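Local coordinates for protein putative acetyltransferase Ta0821 (Thermoplasma acidophilum DSM 1728, PDB 3C26) that probably transfers acyl groups as a member of the GNAT acetyltransferase family, although its substrate is unknown, at residues C174-W179 with S257-W262; N196-I199 with T204-Y207; L217-S222 with K245-G250; S226-K231 with I239-R244. All coordinates share one frame; numbering follows the deposited sequence.

Contact 1: C174-W179 with S257-W262; sequences CFFIDW and SSLTVW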
loop_
_atom_site.group_PDB
_atom_site.type_symbol
_atom_site.label_atom_id
_atom_site.label_comp_id
_atom_site.label_asym_id
_atom_site.label_seq_id
_atom_site.Cartn_x
_atom_site.Cartn_y
_atom_site.Cartn_z
ATOM N N CYS A 174 15.064 17.042 -15.319
ATOM C CA CYS A 174 13.946 17.389 -14.397
ATOM C C CYS A 174 14.155 16.544 -13.201
ATOM O O CYS A 174 14.517 15.376 -13.330
ATOM C CB CYS A 174 12.566 17.151 -14.975
ATOM S SG CYS A 174 12.282 17.990 -16.499
ATOM N N PHE A 175 13.956 17.171 -12.049
ATOM C CA PHE A 175 14.244 16.605 -10.744
ATOM C C PHE A 175 13.255 17.016 -9.686
ATOM O O PHE A 175 12.644 18.054 -9.758
ATOM C CB PHE A 175 15.570 17.176 -10.176
ATOM C CG PHE A 175 16.661 17.361 -11.172
ATOM C CD1 PHE A 175 16.764 18.544 -11.891
ATOM C CD2 PHE A 175 17.646 16.385 -11.319
ATOM C CE1 PHE A 175 17.763 18.722 -12.782
ATOM C CE2 PHE A 175 18.671 16.562 -12.226
ATOM C CZ PHE A 175 18.729 17.730 -12.957
ATOM N N PHE A 176 13.151 16.169 -8.676
ATOM C CA PHE A 176 12.394 16.468 -7.464
ATOM C C PHE A 176 13.359 17.138 -6.538
ATOM O O PHE A 176 14.373 16.557 -6.171
ATOM C CB PHE A 176 11.805 15.228 -6.786
ATOM C CG PHE A 176 10.314 15.195 -6.771
ATOM C CD1 PHE A 176 9.587 16.290 -6.343
ATOM C CD2 PHE A 176 9.630 14.053 -7.112
ATOM C CE1 PHE A 176 8.203 16.279 -6.286
ATOM C CE2 PHE A 176 8.239 14.031 -7.063
ATOM C CZ PHE A 176 7.535 15.166 -6.632
ATOM N N ILE A 177 13.089 18.396 -6.231
ATOM C CA ILE A 177 13.864 19.100 -5.260
ATOM C C ILE A 177 12.926 19.783 -4.264
ATOM O O ILE A 177 12.038 20.549 -4.644
ATOM C CB ILE A 177 14.769 20.110 -5.902
ATOM C CG1 ILE A 177 15.747 19.402 -6.861
ATOM C CG2 ILE A 177 15.579 20.863 -4.862
ATOM C CD1 ILE A 177 16.824 20.324 -7.376
ATOM N N ASP A 178 13.131 19.502 -2.991
ATOM C CA ASP A 178 12.260 20.094 -1.951
ATOM C C ASP A 178 10.792 20.034 -2.357
ATOM O O ASP A 178 10.080 21.038 -2.356
ATOM C CB ASP A 178 12.658 21.537 -1.669
ATOM C CG ASP A 178 11.862 22.173 -0.511
ATOM O OD1 ASP A 178 11.458 21.471 0.401
ATOM O OD2 ASP A 178 11.676 23.403 -0.508
ATOM N N TRP A 179 10.371 18.840 -2.760
ATOM C CA TRP A 179 8.965 18.504 -3.110
ATOM C C TRP A 179 8.360 19.239 -4.301
ATOM O O TRP A 179 7.136 19.314 -4.468
ATOM C CB TRP A 179 8.031 18.636 -1.896
ATOM C CG TRP A 179 8.346 17.678 -0.815
ATOM C CD1 TRP A 179 9.264 17.870 0.198
ATOM C CD2 TRP A 179 7.814 16.355 -0.619
ATOM N NE1 TRP A 179 9.322 16.762 0.974
ATOM C CE2 TRP A 179 8.428 15.830 0.530
ATOM C CE3 TRP A 179 6.892 15.565 -1.310
ATOM C CZ2 TRP A 179 8.153 14.550 1.019
ATOM C CZ3 TRP A 179 6.609 14.294 -0.807
ATOM C CH2 TRP A 179 7.253 13.805 0.333
ATOM N N SER A 257 3.807 1.299 -3.427
ATOM C CA SER A 257 3.293 2.543 -3.911
ATOM C C SER A 257 4.352 3.502 -4.387
ATOM O O SER A 257 5.530 3.288 -4.213
ATOM C CB SER A 257 2.444 3.213 -2.828
ATOM O OG SER A 257 3.262 3.777 -1.818
ATOM N N SER A 258 3.869 4.558 -5.006
ATOM C CA SER A 258 4.726 5.577 -5.590
ATOM C C SER A 258 4.176 6.999 -5.474
ATOM O O SER A 258 2.985 7.233 -5.209
ATOM C CB SER A 258 5.037 5.267 -7.067
ATOM O OG SER A 258 3.983 5.557 -7.971
ATOM N N LEU A 259 5.103 7.930 -5.598
ATOM C CA LEU A 259 4.771 9.356 -5.711
ATOM C C LEU A 259 4.824 9.743 -7.179
ATOM O O LEU A 259 5.875 9.781 -7.808
ATOM C CB LEU A 259 5.709 10.254 -4.903
ATOM C CG LEU A 259 5.214 11.708 -4.815
ATOM C CD1 LEU A 259 3.916 11.754 -3.997
ATOM C CD2 LEU A 259 6.270 12.610 -4.213
ATOM N N THR A 260 3.666 10.065 -7.709
ATOM C CA THR A 260 3.536 10.378 -9.114
ATOM C C THR A 260 3.483 11.860 -9.333
ATOM O O THR A 260 3.007 12.602 -8.470
ATOM C CB THR A 260 2.242 9.715 -9.710
ATOM O OG1 THR A 260 1.065 10.365 -9.212
ATOM C CG2 THR A 260 2.186 8.193 -9.392
ATOM N N VAL A 261 4.002 12.258 -10.496
ATOM C CA VAL A 261 4.015 13.658 -10.968
ATOM C C VAL A 261 3.136 13.861 -12.206
ATOM O O VAL A 261 3.281 13.222 -13.248
ATOM C CB VAL A 261 5.482 14.179 -11.249
ATOM C CG1 VAL A 261 5.502 15.687 -11.603
ATOM C CG2 VAL A 261 6.370 13.862 -10.089
ATOM N N TRP A 262 2.195 14.775 -12.020
ATOM C CA TRP A 262 1.244 15.229 -13.038
ATOM C C TRP A 262 1.513 16.661 -13.506
ATOM O O TRP A 262 1.926 17.531 -12.738
ATOM C CB TRP A 262 -0.173 15.090 -12.493
ATOM C CG TRP A 262 -0.555 13.645 -12.281
ATOM C CD1 TRP A 262 -0.050 12.812 -11.323
ATOM C CD2 TRP A 262 -1.467 12.847 -13.062
ATOM N NE1 TRP A 262 -0.604 11.555 -11.438
ATOM C CE2 TRP A 262 -1.468 11.543 -12.500
ATOM C CE3 TRP A 262 -2.291 13.105 -14.163
ATOM C CZ2 TRP A 262 -2.266 10.521 -12.990
ATOM C CZ3 TRP A 262 -3.073 12.073 -14.673
ATOM C CH2 TRP A 262 -3.057 10.794 -14.092
#
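Phe176 reaches across from strand 174-177 to Leu259 and Val261 of strand 258-265, with no hydrogen bond between the two segments. The first strand opens at Cys174, whose disulfide to Cys183 ties it to strand 180-183, its partner in a hairpin. Further along, the far end of the Phe176 ring does the touching: CE2 lies 3.6 Å from Val261 CG2, and CZ meets Leu259 CD2 at 3.7 Å. The leucine branch runs roughly perpendicular to the Phe176 side chain, whereas Val261 passes alongside it, pointing the other way. Tyr146 also packs on this ring edge-to-face. Beyond Phe176 the chain reverses at Asp178 and Trp179, both in left-handed backbone conformations as in a type I' turn. Trp179 brings the six-membered end of its indole to the same leucine methyl, with CZ3 3.8 Å from Leu259 CD2. Leu259 carries CG anti to its backbone N (chi1 -170°), which helps bring CD2 to both aromatic residues. Tyr48 stacks on the indole. Strand 258-265 lies between strands 119-125 and 141-153, the place of the last strand in a GNAT core; the aromatic-aliphatic cluster packs the disulfide-linked hairpin against that acetyltransferase sheet.

Contact 2: N196-I199 with T204-Y207; sequences NNLI and TFVY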
loop_
_atom_site.group_PDB
_atom_site.type_symbol
_atom_site.label_atom_id
_atom_site.label_comp_id
_atom_site.label_asym_id
_atom_site.label_seq_id
_atom_site.Cartn_x
_atom_site.Cartn_y
_atom_site.Cartn_z
ATOM N N ASN A 196 23.058 22.729 0.033
ATOM C CA ASN A 196 23.224 22.103 1.357
ATOM C C ASN A 196 22.320 20.897 1.561
ATOM O O ASN A 196 22.373 20.218 2.595
ATOM C CB ASN A 196 22.991 23.101 2.496
ATOM C CG ASN A 196 24.205 23.971 2.770
ATOM O OD1 ASN A 196 25.352 23.591 2.480
ATOM N ND2 ASN A 196 23.962 25.143 3.336
ATOM N N ASN A 197 21.487 20.642 0.552
ATOM C CA ASN A 197 20.582 19.503 0.565
ATOM C C ASN A 197 20.753 18.607 -0.645
ATOM O O ASN A 197 19.883 17.859 -0.955
ATOM C CB ASN A 197 19.115 19.948 0.620
ATOM C CG ASN A 197 18.740 20.556 1.946
ATOM O OD1 ASN A 197 19.020 21.709 2.193
ATOM N ND2 ASN A 197 18.061 19.794 2.783
ATOM N N LEU A 198 21.886 18.706 -1.322
ATOM C CA LEU A 198 22.138 17.896 -2.491
ATOM C C LEU A 198 23.421 17.078 -2.388
ATOM O O LEU A 198 24.441 17.499 -1.839
ATOM C CB LEU A 198 22.169 18.788 -3.744
ATOM C CG LEU A 198 20.815 19.345 -4.167
ATOM C CD1 LEU A 198 20.946 20.624 -5.004
ATOM C CD2 LEU A 198 20.036 18.270 -4.941
ATOM N N ILE A 199 23.316 15.876 -2.925
ATOM C CA ILE A 199 24.435 14.973 -3.115
ATOM C C ILE A 199 24.465 14.804 -4.626
ATOM O O ILE A 199 23.600 14.151 -5.215
ATOM C CB ILE A 199 24.276 13.620 -2.435
ATOM C CG1 ILE A 199 24.177 13.811 -0.918
ATOM C CG2 ILE A 199 25.439 12.708 -2.776
ATOM C CD1 ILE A 199 23.932 12.528 -0.177
ATOM N N THR A 204 25.069 10.542 -9.825
ATOM C CA THR A 204 24.327 10.667 -8.561
ATOM C C THR A 204 23.715 12.074 -8.427
ATOM O O THR A 204 24.350 13.088 -8.589
ATOM C CB THR A 204 25.177 10.384 -7.315
ATOM O OG1 THR A 204 25.857 9.126 -7.453
ATOM C CG2 THR A 204 24.280 10.306 -6.121
ATOM N N PHE A 205 22.420 12.098 -8.186
ATOM C CA PHE A 205 21.725 13.348 -7.989
ATOM C C PHE A 205 20.595 13.076 -7.014
ATOM O O PHE A 205 19.541 12.591 -7.391
ATOM C CB PHE A 205 21.224 13.894 -9.317
ATOM C CG PHE A 205 20.752 15.319 -9.255
ATOM C CD1 PHE A 205 21.274 16.278 -10.091
ATOM C CD2 PHE A 205 19.831 15.704 -8.312
ATOM C CE1 PHE A 205 20.834 17.597 -10.014
ATOM C CE2 PHE A 205 19.392 16.997 -8.225
ATOM C CZ PHE A 205 19.880 17.951 -9.078
ATOM N N VAL A 206 20.882 13.342 -5.738
ATOM C CA VAL A 206 19.981 13.092 -4.629
ATOM C C VAL A 206 19.681 14.347 -3.794
ATOM O O VAL A 206 20.557 15.093 -3.362
ATOM C CB VAL A 206 20.564 11.993 -3.650
ATOM C CG1 VAL A 206 19.622 11.684 -2.491
ATOM C CG2 VAL A 206 20.882 10.728 -4.407
ATOM N N TYR A 207 18.410 14.564 -3.612
ATOM C CA TYR A 207 17.948 15.624 -2.733
ATOM C C TYR A 207 17.530 14.987 -1.397
ATOM O O TYR A 207 16.795 14.013 -1.374
ATOM C CB TYR A 207 16.773 16.381 -3.359
ATOM C CG TYR A 207 16.246 17.407 -2.399
ATOM C CD1 TYR A 207 16.811 18.663 -2.301
ATOM C CD2 TYR A 207 15.229 17.073 -1.513
ATOM C CE1 TYR A 207 16.329 19.590 -1.377
ATOM C CE2 TYR A 207 14.769 17.967 -0.586
ATOM C CZ TYR A 207 15.310 19.202 -0.507
ATOM O OH TYR A 207 14.786 20.040 0.461
#
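Asn197 and Tyr207 extend alongside each other in the same direction, the planes of the asparagine amide and the phenol ring 19° apart, close to parallel. The closest touch is between Asn197 CB and Tyr207 CE1, at 3.4 Å, while the amide itself is held elsewhere, ND2 donating to the carbonyl of Phe208. Leu198 comes to the edge of the same ring, near its plane, and its CD2 also approaches Phe205 CE2 obliquely at 3.6 Å, so a single methyl bridges two aromatic residues. With chi1 at -71°, Leu198 CG stands anti to the carbonyl carbon, which helps direct CD2 toward Phe205. The strands form a short antiparallel beta hairpin in which Leu198 and Tyr207 are a non-hydrogen-bonded pair and Ile199 and Val206 the hydrogen-bonded pair next to it. Ile199 N donates to Val206 O and Val206 N to Ile199 O, each at 2.9 Å. Val206 O additionally takes a CA-H contact from Leu198 CA, 3.3 Å away. On the face opposite Leu198 and Tyr207, Ile199 CB stands 4.2 Å from Val206 CB.

Contact 3: L217-S222 with K245-G250; sequences LFVNDS and KALANG. With EDO (1,2-ethanediol), chain F.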
loop_
_atom_site.group_PDB
_atom_site.type_symbol
_atom_site.label_atom_id
_atom_site.label_comp_id
_atom_site.label_asym_id
_atom_site.label_seq_id
_atom_site.Cartn_x
_atom_site.Cartn_y
_atom_site.Cartn_z
ATOM N N LEU A 217 14.878 11.050 1.225
ATOM C CA LEU A 217 15.817 11.138 0.128
ATOM C C LEU A 217 15.119 10.902 -1.177
ATOM O O LEU A 217 14.434 9.906 -1.351
ATOM C CB LEU A 217 17.013 10.145 0.295
ATOM C CG LEU A 217 17.724 10.285 1.670
ATOM C CD1 LEU A 217 17.176 9.308 2.712
ATOM C CD2 LEU A 217 19.245 10.095 1.514
ATOM N N PHE A 218 15.271 11.846 -2.085
ATOM C CA PHE A 218 14.739 11.743 -3.426
ATOM C C PHE A 218 15.855 11.412 -4.411
ATOM O O PHE A 218 16.714 12.237 -4.736
ATOM C CB PHE A 218 14.078 13.038 -3.848
ATOM C CG PHE A 218 12.790 13.279 -3.213
ATOM C CD1 PHE A 218 12.709 13.639 -1.877
ATOM C CD2 PHE A 218 11.615 13.091 -3.930
ATOM C CE1 PHE A 218 11.488 13.860 -1.287
ATOM C CE2 PHE A 218 10.364 13.333 -3.338
ATOM C CZ PHE A 218 10.304 13.690 -2.028
ATOM N N VAL A 219 15.823 10.195 -4.912
ATOM C CA VAL A 219 16.879 9.725 -5.802
ATOM C C VAL A 219 16.462 9.998 -7.216
ATOM O O VAL A 219 15.691 9.260 -7.817
ATOM C CB VAL A 219 17.178 8.263 -5.590
ATOM C CG1 VAL A 219 18.417 7.807 -6.436
ATOM C CG2 VAL A 219 17.427 8.047 -4.119
ATOM N N ASN A 220 17.003 11.093 -7.720
ATOM C CA ASN A 220 16.744 11.585 -9.086
ATOM C C ASN A 220 17.590 10.917 -10.166
ATOM O O ASN A 220 17.223 10.887 -11.340
ATOM C CB ASN A 220 16.958 13.092 -9.130
ATOM C CG ASN A 220 15.869 13.861 -8.369
ATOM O OD1 ASN A 220 14.694 13.723 -8.686
ATOM N ND2 ASN A 220 16.258 14.649 -7.365
ATOM N N ASP A 221 18.748 10.436 -9.743
ATOM C CA ASP A 221 19.702 9.741 -10.602
ATOM C C ASP A 221 20.773 9.049 -9.772
ATOM O O ASP A 221 21.138 9.470 -8.669
ATOM C CB ASP A 221 20.369 10.675 -11.636
ATOM C CG ASP A 221 20.918 9.897 -12.869
ATOM O OD1 ASP A 221 20.892 8.625 -12.854
ATOM O OD2 ASP A 221 21.311 10.574 -13.849
ATOM N N SER A 222 21.231 7.937 -10.309
ATOM C CA SER A 222 22.312 7.175 -9.680
ATOM C C SER A 222 22.836 6.116 -10.632
ATOM O O SER A 222 22.053 5.545 -11.372
ATOM C CB SER A 222 21.849 6.489 -8.392
ATOM O OG SER A 222 22.918 5.689 -7.908
ATOM N N LYS A 245 11.394 6.179 -11.144
ATOM C CA LYS A 245 10.927 4.889 -11.726
ATOM C C LYS A 245 11.993 4.094 -12.527
ATOM O O LYS A 245 12.205 2.872 -12.311
ATOM C CB LYS A 245 9.683 5.151 -12.571
ATOM C CG LYS A 245 9.053 3.932 -13.168
ATOM C CD LYS A 245 8.638 2.994 -12.097
ATOM C CE LYS A 245 7.533 2.068 -12.537
ATOM N NZ LYS A 245 7.176 1.080 -11.466
ATOM N N ALA A 246 12.704 4.801 -13.390
ATOM C CA ALA A 246 13.645 4.153 -14.296
ATOM C C ALA A 246 14.745 3.494 -13.528
ATOM O O ALA A 246 15.307 2.496 -13.995
ATOM C CB ALA A 246 14.219 5.113 -15.325
ATOM N N LEU A 247 15.034 4.024 -12.343
ATOM C CA LEU A 247 16.074 3.456 -11.478
ATOM C C LEU A 247 15.532 2.345 -10.582
ATOM O O LEU A 247 16.249 1.422 -10.168
ATOM C CB LEU A 247 16.629 4.515 -10.539
ATOM C CG LEU A 247 17.278 5.776 -11.070
ATOM C CD1 LEU A 247 17.926 6.421 -9.908
ATOM C CD2 LEU A 247 18.305 5.445 -12.082
ATOM N N ALA A 248 14.262 2.503 -10.231
ATOM C CA ALA A 248 13.567 1.629 -9.255
ATOM C C ALA A 248 13.428 0.238 -9.847
ATOM O O ALA A 248 13.329 -0.799 -9.181
ATOM C CB ALA A 248 12.192 2.221 -8.922
ATOM N N ASN A 249 13.494 0.246 -11.152
ATOM C CA ASN A 249 13.286 -0.948 -11.934
ATOM C C ASN A 249 14.429 -1.916 -11.706
ATOM O O ASN A 249 14.299 -3.112 -11.896
ATOM C CB ASN A 249 13.098 -0.581 -13.424
ATOM C CG ASN A 249 11.760 0.129 -13.695
ATOM O OD1 ASN A 249 10.814 0.029 -12.914
ATOM N ND2 ASN A 249 11.682 0.834 -14.805
ATOM N N GLY A 250 15.551 -1.397 -11.242
ATOM C CA GLY A 250 16.751 -2.221 -11.008
ATOM C C GLY A 250 16.982 -2.552 -9.528
ATOM O O GLY A 250 17.999 -3.104 -9.141
HETATM C C1 EDO F . 5.491 1.038 -8.952
HETATM O O1 EDO F . 5.731 2.241 -9.711
HETATM C C2 EDO F . 4.820 1.306 -7.600
HETATM O O2 EDO F . 3.391 1.245 -7.714
#
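An apolar contact centred on one leucine joins the last part of strand 214-221 and Ser222 to the short helix 245-248, which follows the neighbouring strand 237-243. Leu247 enters with its two methyls, and no hydrogen bond crosses the interface. CD1 sits between side chain and backbone, 3.8 Å from Val219 CG1 and 3.7 Å from Ser222 N, and it also lies against the CA of Asp221. CD2 approaches Ser222 O at 3.8 Å and the carboxylate of Asp221 more loosely. A chi1 of -59°, with CG anti to the carbonyl carbon of Leu247, helps turn both methyls to the strand. Polar groups nearby are engaged around the leucine: Asp221 OD1 accepts a weak, bent bond from Ser222 N (2.7 Å, 123°), OD2 is bonded to the hydroxyl of Tyr168, and Ser222 OG pairs with the backbone N of Asp224. At the start of the helix, Lys245 NZ donates to O1 of a 1,2-ethanediol molecule at 2.6 Å, probably a remnant of the crystallisation liquor. Within the strand, Asn220 and Asp221 both face Phe205 on strand 204-211; Leu247 packs on Val219, Asp221 and Ser222, beside what is a classic beta bulge.

Contact 4: S226-K231 with I239-R244; sequences SSFIEK and ITFYVR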
loop_
_atom_site.group_PDB
_atom_site.type_symbol
_atom_site.label_atom_id
_atom_site.label_comp_id
_atom_site.label_asym_id
_atom_site.label_seq_id
_atom_site.Cartn_x
_atom_site.Cartn_y
_atom_site.Cartn_z
ATOM N N SER A 226 20.824 0.705 -5.908
ATOM C CA SER A 226 20.842 -0.342 -4.847
ATOM C C SER A 226 21.891 -0.043 -3.780
ATOM O O SER A 226 21.631 -0.125 -2.587
ATOM C CB SER A 226 21.125 -1.731 -5.415
ATOM O OG SER A 226 20.066 -2.138 -6.250
ATOM N N SER A 227 23.090 0.315 -4.225
ATOM C CA SER A 227 24.198 0.564 -3.270
ATOM C C SER A 227 23.951 1.812 -2.467
ATOM O O SER A 227 24.277 1.897 -1.274
ATOM C CB SER A 227 25.553 0.708 -3.979
ATOM O OG SER A 227 26.047 -0.550 -4.366
ATOM N N PHE A 228 23.378 2.797 -3.143
ATOM C CA PHE A 228 23.064 4.062 -2.476
ATOM C C PHE A 228 22.054 3.817 -1.339
ATOM O O PHE A 228 22.178 4.316 -0.216
ATOM C CB PHE A 228 22.540 5.117 -3.467
ATOM C CG PHE A 228 22.325 6.444 -2.825
ATOM C CD1 PHE A 228 23.358 7.359 -2.732
ATOM C CD2 PHE A 228 21.096 6.747 -2.221
ATOM C CE1 PHE A 228 23.166 8.581 -2.075
ATOM C CE2 PHE A 228 20.904 7.933 -1.558
ATOM C CZ PHE A 228 21.945 8.854 -1.476
ATOM N N ILE A 229 21.055 3.010 -1.622
ATOM C CA ILE A 229 20.042 2.731 -0.614
ATOM C C ILE A 229 20.608 1.889 0.507
ATOM O O ILE A 229 20.328 2.108 1.681
ATOM C CB ILE A 229 18.839 1.999 -1.216
ATOM C CG1 ILE A 229 17.996 2.988 -2.011
ATOM C CG2 ILE A 229 18.012 1.383 -0.135
ATOM C CD1 ILE A 229 17.051 2.326 -2.899
ATOM N N GLU A 230 21.391 0.894 0.128
ATOM C CA GLU A 230 21.940 -0.046 1.121
ATOM C C GLU A 230 22.833 0.679 2.124
ATOM O O GLU A 230 22.849 0.351 3.310
ATOM C CB GLU A 230 22.707 -1.178 0.455
ATOM C CG GLU A 230 23.495 -2.028 1.440
ATOM C CD GLU A 230 22.587 -2.792 2.393
ATOM O OE1 GLU A 230 21.382 -2.913 2.089
ATOM O OE2 GLU A 230 23.085 -3.299 3.434
ATOM N N LYS A 231 23.534 1.698 1.644
ATOM C CA LYS A 231 24.437 2.501 2.491
ATOM C C LYS A 231 23.726 3.408 3.486
ATOM O O LYS A 231 24.099 3.496 4.657
ATOM C CB LYS A 231 25.309 3.434 1.652
ATOM C CG LYS A 231 26.065 4.464 2.483
ATOM C CD LYS A 231 27.146 5.220 1.665
ATOM N N ILE A 239 13.602 6.314 7.500
ATOM C CA ILE A 239 14.353 6.623 6.268
ATOM C C ILE A 239 13.550 6.197 5.057
ATOM O O ILE A 239 13.268 5.010 4.865
ATOM C CB ILE A 239 15.772 5.959 6.200
ATOM C CG1 ILE A 239 16.543 6.203 7.485
ATOM C CG2 ILE A 239 16.567 6.516 5.022
ATOM C CD1 ILE A 239 16.580 7.679 7.917
ATOM N N THR A 240 13.196 7.187 4.242
ATOM C CA THR A 240 12.341 6.995 3.062
ATOM C C THR A 240 13.003 7.524 1.794
ATOM O O THR A 240 13.422 8.708 1.685
ATOM C CB THR A 240 10.940 7.703 3.216
ATOM O OG1 THR A 240 10.371 7.464 4.535
ATOM C CG2 THR A 240 9.942 7.260 2.117
ATOM N N PHE A 241 13.078 6.610 0.838
ATOM C CA PHE A 241 13.609 6.900 -0.481
ATOM C C PHE A 241 12.497 6.949 -1.462
ATOM O O PHE A 241 11.685 6.036 -1.548
ATOM C CB PHE A 241 14.581 5.828 -0.949
ATOM C CG PHE A 241 15.772 5.658 -0.055
ATOM C CD1 PHE A 241 15.687 4.851 1.072
ATOM C CD2 PHE A 241 16.975 6.311 -0.319
ATOM C CE1 PHE A 241 16.760 4.682 1.896
ATOM C CE2 PHE A 241 18.064 6.133 0.524
ATOM C CZ PHE A 241 17.962 5.320 1.613
ATOM N N TYR A 242 12.492 8.065 -2.194
ATOM C CA TYR A 242 11.613 8.275 -3.336
ATOM C C TYR A 242 12.533 8.171 -4.525
ATOM O O TYR A 242 13.382 9.017 -4.733
ATOM C CB TYR A 242 10.950 9.630 -3.254
ATOM C CG TYR A 242 10.030 9.819 -2.058
ATOM C CD1 TYR A 242 10.510 10.230 -0.826
ATOM C CD2 TYR A 242 8.685 9.630 -2.190
ATOM C CE1 TYR A 242 9.672 10.445 0.221
ATOM C CE2 TYR A 242 7.820 9.852 -1.145
ATOM C CZ TYR A 242 8.313 10.244 0.065
ATOM O OH TYR A 242 7.432 10.395 1.110
ATOM N N VAL A 243 12.388 7.088 -5.267
ATOM C CA VAL A 243 13.327 6.732 -6.336
ATOM C C VAL A 243 12.698 6.814 -7.708
ATOM O O VAL A 243 11.629 6.323 -7.921
ATOM C CB VAL A 243 13.923 5.318 -6.108
ATOM C CG1 VAL A 243 14.998 5.000 -7.145
ATOM C CG2 VAL A 243 14.535 5.206 -4.720
ATOM N N ARG A 244 13.375 7.507 -8.620
ATOM C CA ARG A 244 12.841 7.692 -9.939
ATOM C C ARG A 244 12.577 6.325 -10.569
ATOM O O ARG A 244 13.402 5.428 -10.514
ATOM C CB ARG A 244 13.750 8.577 -10.818
ATOM C CG ARG A 244 13.075 8.939 -12.173
ATOM C CD ARG A 244 14.053 9.491 -13.171
ATOM N NE ARG A 244 14.738 10.707 -12.743
ATOM C CZ ARG A 244 14.311 11.952 -12.930
ATOM N NH1 ARG A 244 13.155 12.205 -13.479
ATOM N NH2 ARG A 244 15.059 12.951 -12.524
#
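Helix 225-232 is the connection of a beta-alpha-beta unit, running between the parallel neighbours 214-221 and 237-243, and it packs on the second of these strands through Ile229 and Phe241. Ile229 CG1 lies over one face of the Phe241 ring, 3.9 Å from its centroid and 13° off the ring normal, a well-centred CH-pi contact. The two side chains pass with opposed directions, and Ile229 CG2 also comes near Phe241 CE1, at 4.1 Å. Phe228 meets the same phenylalanine differently: its CE2 lies at the edge of the Phe241 ring, in plane, and 4.0 Å from CE2 there. One ring of the strand is thus covered on a face by an aliphatic residue and met at its rim by an aromatic one. The short helix and strand segments run almost antiparallel, at 166°, with axes 10.4 Å apart, as expected where a helix returns the chain across the strands it joins. Two residues further along the strand, Ile229 CD1 touches Val243 CG2 at 4.2 Å. With CG anti to the backbone N (chi1 -175°), the Phe228 ring is carried toward the Phe241 edge; it also meets the ring of Tyr232, while Ile229 additionally packs on Phe151 and Leu251.

How the contacts relate
Contact 1 is the most central, about 6 Å from the centre of the chain, whereas the centres of contacts 2, 3 and 4 lie some 16 to 18 Å out, although their touching residues are largely buried. Contact 2 alone joins its segments by backbone hydrogen bonds; the other three rely on apolar side chains. Contacts 3 and 4 each hold one of the neighbouring strands 214-221 and 237-243, joined by Val219 N to Tyr242 O, and contact 2 adds strand 204-211 beside the former. Polar bridges run back to the central contact: Asn220 OD1 accepts from Phe176 N, and Arg244 NH2 reaches Cys174 O. Along the chain, contact 1 encloses all the others.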